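Mannose-specific lectin 3 chain 1 (Crocus vernus, PDB 3MEZ) probably binds mannose as one of the two bulb-type lectin domains whose chains pair into heterodimers and then into a heterotetramer. Local coordinates at residues S43-T53 / I64-W74. Residues are numbered along the deposited sequence; the frame is centred on the assembly and turned at random.
Unlike the reference sequence in segment 43-53: Asp51 (reference Asn).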
loop_
_atom_site.group_PDB
_atom_site.type_symbol
_atom_site.label_atom_id
_atom_site.label_comp_id
_atom_site.label_asym_id
_atom_site.label_seq_id
_atom_site.Cartn_x
_atom_site.Cartn_y
_atom_site.Cartn_z
ATOM N N SER A 43 29.742 4.235 13.204
ATOM C CA SER A 43 30.723 3.289 13.675
ATOM C C SER A 43 31.611 3.864 14.766
ATOM O O SER A 43 32.192 3.145 15.549
ATOM C CB SER A 43 31.570 2.760 12.519
ATOM O OG SER A 43 32.219 3.759 11.833
ATOM N N ASN A 44 31.699 5.179 14.800
ATOM C CA ASN A 44 32.695 5.885 15.582
ATOM C C ASN A 44 34.150 5.537 15.268
ATOM O O ASN A 44 34.920 5.326 16.137
ATOM C CB ASN A 44 32.403 5.748 17.071
ATOM C CG ASN A 44 32.891 6.927 17.884
ATOM O OD1 ASN A 44 33.648 7.764 17.421
ATOM N ND2 ASN A 44 32.465 6.980 19.114
ATOM N N THR A 45 34.501 5.484 14.003
ATOM C CA THR A 45 35.835 5.084 13.613
ATOM C C THR A 45 36.677 6.199 12.991
ATOM O O THR A 45 37.517 5.946 12.179
ATOM C CB THR A 45 35.842 3.770 12.785
ATOM O OG1 THR A 45 34.995 3.886 11.665
ATOM C CG2 THR A 45 35.370 2.636 13.606
ATOM N N HIS A 46 36.419 7.437 13.398
ATOM C CA HIS A 46 37.081 8.574 12.816
ATOM C C HIS A 46 38.543 8.456 13.059
ATOM O O HIS A 46 38.951 8.186 14.141
ATOM C CB HIS A 46 36.587 9.897 13.418
ATOM C CG HIS A 46 37.490 11.052 13.122
ATOM N ND1 HIS A 46 37.209 11.988 12.160
ATOM C CD2 HIS A 46 38.687 11.401 13.638
ATOM C CE1 HIS A 46 38.193 12.860 12.089
ATOM N NE2 HIS A 46 39.105 12.524 12.974
ATOM N N GLY A 47 39.327 8.596 12.012
ATOM C CA GLY A 47 40.762 8.568 12.099
ATOM C C GLY A 47 41.351 7.197 12.348
ATOM O O GLY A 47 42.517 7.072 12.615
ATOM N N ARG A 48 40.541 6.166 12.272
ATOM C CA ARG A 48 41.012 4.838 12.585
ATOM C C ARG A 48 41.624 4.190 11.375
ATOM O O ARG A 48 42.057 3.081 11.420
ATOM C CB ARG A 48 39.905 3.963 13.175
ATOM C CG ARG A 48 39.456 4.356 14.568
ATOM C CD ARG A 48 39.111 3.155 15.451
ATOM N NE ARG A 48 38.312 3.507 16.633
ATOM C CZ ARG A 48 37.353 2.765 17.193
ATOM N NH1 ARG A 48 37.022 1.573 16.704
ATOM N NH2 ARG A 48 36.715 3.216 18.268
ATOM N N GLY A 49 41.597 4.878 10.268
ATOM C CA GLY A 49 42.003 4.250 9.043
ATOM C C GLY A 49 42.196 5.199 7.910
ATOM O O GLY A 49 41.853 6.328 8.044
ATOM N N VAL A 50 42.719 4.712 6.792
ATOM C CA VAL A 50 42.822 5.484 5.569
ATOM C C VAL A 50 42.292 4.792 4.290
ATOM O O VAL A 50 42.461 3.616 4.104
ATOM C CB VAL A 50 44.249 5.995 5.363
ATOM C CG1 VAL A 50 45.177 4.881 5.134
ATOM C CG2 VAL A 50 44.293 6.888 4.215
ATOM N N ASP A 51 41.637 5.565 3.442
ATOM C CA ASP A 51 41.038 5.040 2.238
ATOM C C ASP A 51 40.082 3.899 2.583
ATOM O O ASP A 51 40.050 2.924 1.944
ATOM C CB ASP A 51 42.081 4.608 1.231
ATOM C CG ASP A 51 42.758 5.797 0.549
ATOM O OD1 ASP A 51 42.135 6.838 0.408
ATOM O OD2 ASP A 51 43.915 5.693 0.181
ATOM N N CYS A 52 39.330 4.084 3.639
ATOM C CA CYS A 52 38.465 3.048 4.140
ATOM C C CYS A 52 37.275 2.696 3.237
ATOM O O CYS A 52 36.731 3.538 2.563
ATOM C CB CYS A 52 37.993 3.381 5.549
ATOM S SG CYS A 52 39.215 3.633 6.813
ATOM N N THR A 53 36.895 1.430 3.311
ATOM C CA THR A 53 35.811 0.859 2.577
ATOM C C THR A 53 34.958 -0.063 3.439
ATOM O O THR A 53 35.388 -0.575 4.417
ATOM C CB THR A 53 36.298 0.055 1.382
ATOM O OG1 THR A 53 36.917 -1.122 1.849
ATOM C CG2 THR A 53 37.272 0.833 0.529
ATOM N N ILE A 64 34.403 -2.711 8.073
ATOM C CA ILE A 64 35.190 -1.593 7.570
ATOM C C ILE A 64 36.636 -2.021 7.458
ATOM O O ILE A 64 37.197 -2.501 8.404
ATOM C CB ILE A 64 35.067 -0.324 8.459
ATOM C CG1 ILE A 64 33.630 0.178 8.524
ATOM C CG2 ILE A 64 35.941 0.740 7.974
ATOM C CD1 ILE A 64 33.431 1.300 9.447
ATOM N N HIS A 65 37.208 -1.857 6.278
ATOM C CA HIS A 65 38.597 -2.214 5.978
ATOM C C HIS A 65 39.417 -1.011 5.600
ATOM O O HIS A 65 38.958 -0.155 4.920
ATOM C CB HIS A 65 38.695 -3.191 4.842
ATOM C CG HIS A 65 38.300 -4.578 5.189
ATOM N ND1 HIS A 65 37.031 -5.060 4.990
ATOM C CD2 HIS A 65 39.007 -5.600 5.698
ATOM C CE1 HIS A 65 36.975 -6.314 5.365
ATOM N NE2 HIS A 65 38.159 -6.665 5.796
ATOM N N SER A 66 40.656 -0.996 6.040
ATOM C CA SER A 66 41.544 0.119 5.865
ATOM C C SER A 66 42.631 -0.197 4.879
ATOM O O SER A 66 42.887 -1.316 4.589
ATOM C CB SER A 66 42.175 0.496 7.187
ATOM O OG SER A 66 43.028 1.578 7.027
ATOM N N ALA A 67 43.235 0.831 4.337
ATOM C CA ALA A 67 44.254 0.688 3.322
ATOM C C ALA A 67 45.483 -0.018 3.847
ATOM O O ALA A 67 46.085 -0.800 3.183
ATOM C CB ALA A 67 44.610 2.019 2.762
ATOM N N ASN A 68 45.849 0.267 5.067
ATOM C CA ASN A 68 46.782 -0.580 5.728
ATOM C C ASN A 68 45.988 -1.572 6.480
ATOM O O ASN A 68 45.690 -1.292 7.588
ATOM C CB ASN A 68 47.467 0.235 6.775
ATOM C CG ASN A 68 47.505 1.671 6.426
ATOM O OD1 ASN A 68 47.623 2.534 7.283
ATOM N ND2 ASN A 68 47.410 1.950 5.151
ATOM N N SER A 69 45.608 -2.705 5.923
ATOM C CA SER A 69 44.561 -3.394 6.619
ATOM C C SER A 69 45.231 -3.794 7.870
ATOM O O SER A 69 45.520 -2.893 8.640
ATOM C CB SER A 69 43.948 -4.501 5.816
ATOM O OG SER A 69 42.964 -3.948 4.983
ATOM N N ASN A 70 45.672 -5.029 8.027
ATOM C CA ASN A 70 45.122 -6.254 7.475
ATOM C C ASN A 70 43.791 -6.706 8.018
ATOM O O ASN A 70 42.988 -7.232 7.313
ATOM C CB ASN A 70 46.126 -7.368 7.658
ATOM C CG ASN A 70 46.968 -7.578 6.442
ATOM O OD1 ASN A 70 46.819 -8.567 5.749
ATOM N ND2 ASN A 70 47.852 -6.653 6.170
ATOM N N THR A 71 43.606 -6.572 9.307
ATOM C CA THR A 71 42.341 -6.862 9.912
ATOM C C THR A 71 41.386 -5.672 9.833
ATOM O O THR A 71 41.826 -4.547 9.818
ATOM C CB THR A 71 42.525 -7.202 11.362
ATOM O OG1 THR A 71 41.245 -7.460 11.953
ATOM C CG2 THR A 71 43.171 -6.059 12.088
ATOM N N PRO A 72 40.089 -5.939 9.853
ATOM C CA PRO A 72 39.099 -4.892 9.703
ATOM C C PRO A 72 39.188 -3.875 10.812
ATOM O O PRO A 72 39.567 -4.170 11.885
ATOM C CB PRO A 72 37.779 -5.639 9.805
ATOM C CG PRO A 72 38.075 -6.976 9.529
ATOM C CD PRO A 72 39.484 -7.254 9.781
ATOM N N VAL A 73 38.902 -2.654 10.480
ATOM C CA VAL A 73 38.780 -1.600 11.412
ATOM C C VAL A 73 37.609 -1.731 12.381
ATOM O O VAL A 73 37.685 -1.268 13.480
ATOM C CB VAL A 73 38.698 -0.284 10.647
ATOM C CG1 VAL A 73 38.504 0.807 11.564
ATOM C CG2 VAL A 73 39.961 -0.103 9.904
ATOM N N TRP A 74 36.498 -2.264 11.910
ATOM C CA TRP A 74 35.283 -2.351 12.687
ATOM C C TRP A 74 34.451 -3.475 12.115
ATOM O O TRP A 74 34.462 -3.704 10.968
ATOM C CB TRP A 74 34.589 -0.994 12.614
ATOM C CG TRP A 74 33.261 -0.764 13.246
ATOM C CD1 TRP A 74 33.009 -0.418 14.518
ATOM C CD2 TRP A 74 32.024 -0.743 12.586
ATOM N NE1 TRP A 74 31.683 -0.232 14.706
ATOM C CE2 TRP A 74 31.056 -0.425 13.524
ATOM C CE3 TRP A 74 31.628 -0.982 11.277
ATOM C CZ2 TRP A 74 29.742 -0.352 13.205
ATOM C CZ3 TRP A 74 30.333 -0.929 10.987
ATOM C CH2 TRP A 74 29.403 -0.585 11.931
HETATM O O HOH W 1 40.125 -0.615 1.893
#
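Thr53 and His65 form an antiparallel hydrogen-bonded pair at the start of strand 53-56 and the end of strand 62-65, neighbours in an antiparallel sheet. Both bonds are nearly straight: His65 N gives its hydrogen to Thr53 O at 2.9 Å (169°) and Thr53 N to His65 O at 3.1 Å. A water hydrogen-bonds Thr53 OG1 and donates to the same His65 O. Past the strand pair one more backbone bond, Ala67 N to Val50 O at 2.9 Å, holds the two loops together, but a side chain supplies the neighbouring acceptor: Ser66 OG, swung anti to its backbone N (chi1 -180°), receives Val50 N at 3.2 Å. Serine suits this place because a short hydroxyl can stand in for a carbonyl. Glycine lets the backbone come near that hydroxyl, Gly49 CA lying 3.5 Å from Ser66 OG.

Side-chain contacts flank the bonds. On the exposed side the methyl of Ala67 packs on Val50 CG1, and Asn68 brings ND2 to the same methyl, the two side chains crossing at about a right angle. Deeper in, Ile64 CG2 approaches Cys52 CB, while Ile64 CD1 lies 3.6 Å from Ser43 OG. That hydroxyl donates to Thr45 OG1, which also bonds Cys30 O, and is itself bonded to Leu32 N of strand 32-35, so the polar atoms beside the isoleucine are satisfied. Val73 CG1 packs against Arg48 CB at 3.8 Å.

The indole of Trp74 receives Ser43 CB over one face, a CH-pi contact 3.5 Å from the five-membered ring centroid and 18° off its normal; small serine can lie this close. Thr45 CG2 adds a methyl beside Trp74 CB. Val73 and Trp74 both face Ile64 in a classic beta bulge, with Val73 N bonded to Ile64 O and Ile64 N to Trp74 O, consistent with both side chains pointing toward the 43-53 loop.

Together with the Cys52-Cys30 disulfide, these interactions tie the loop linking two sheets of the bulb-lectin fold to the end of strand 62-65 and the loop that follows it, combining directional bonds near the strand pair with apolar packing against Trp74.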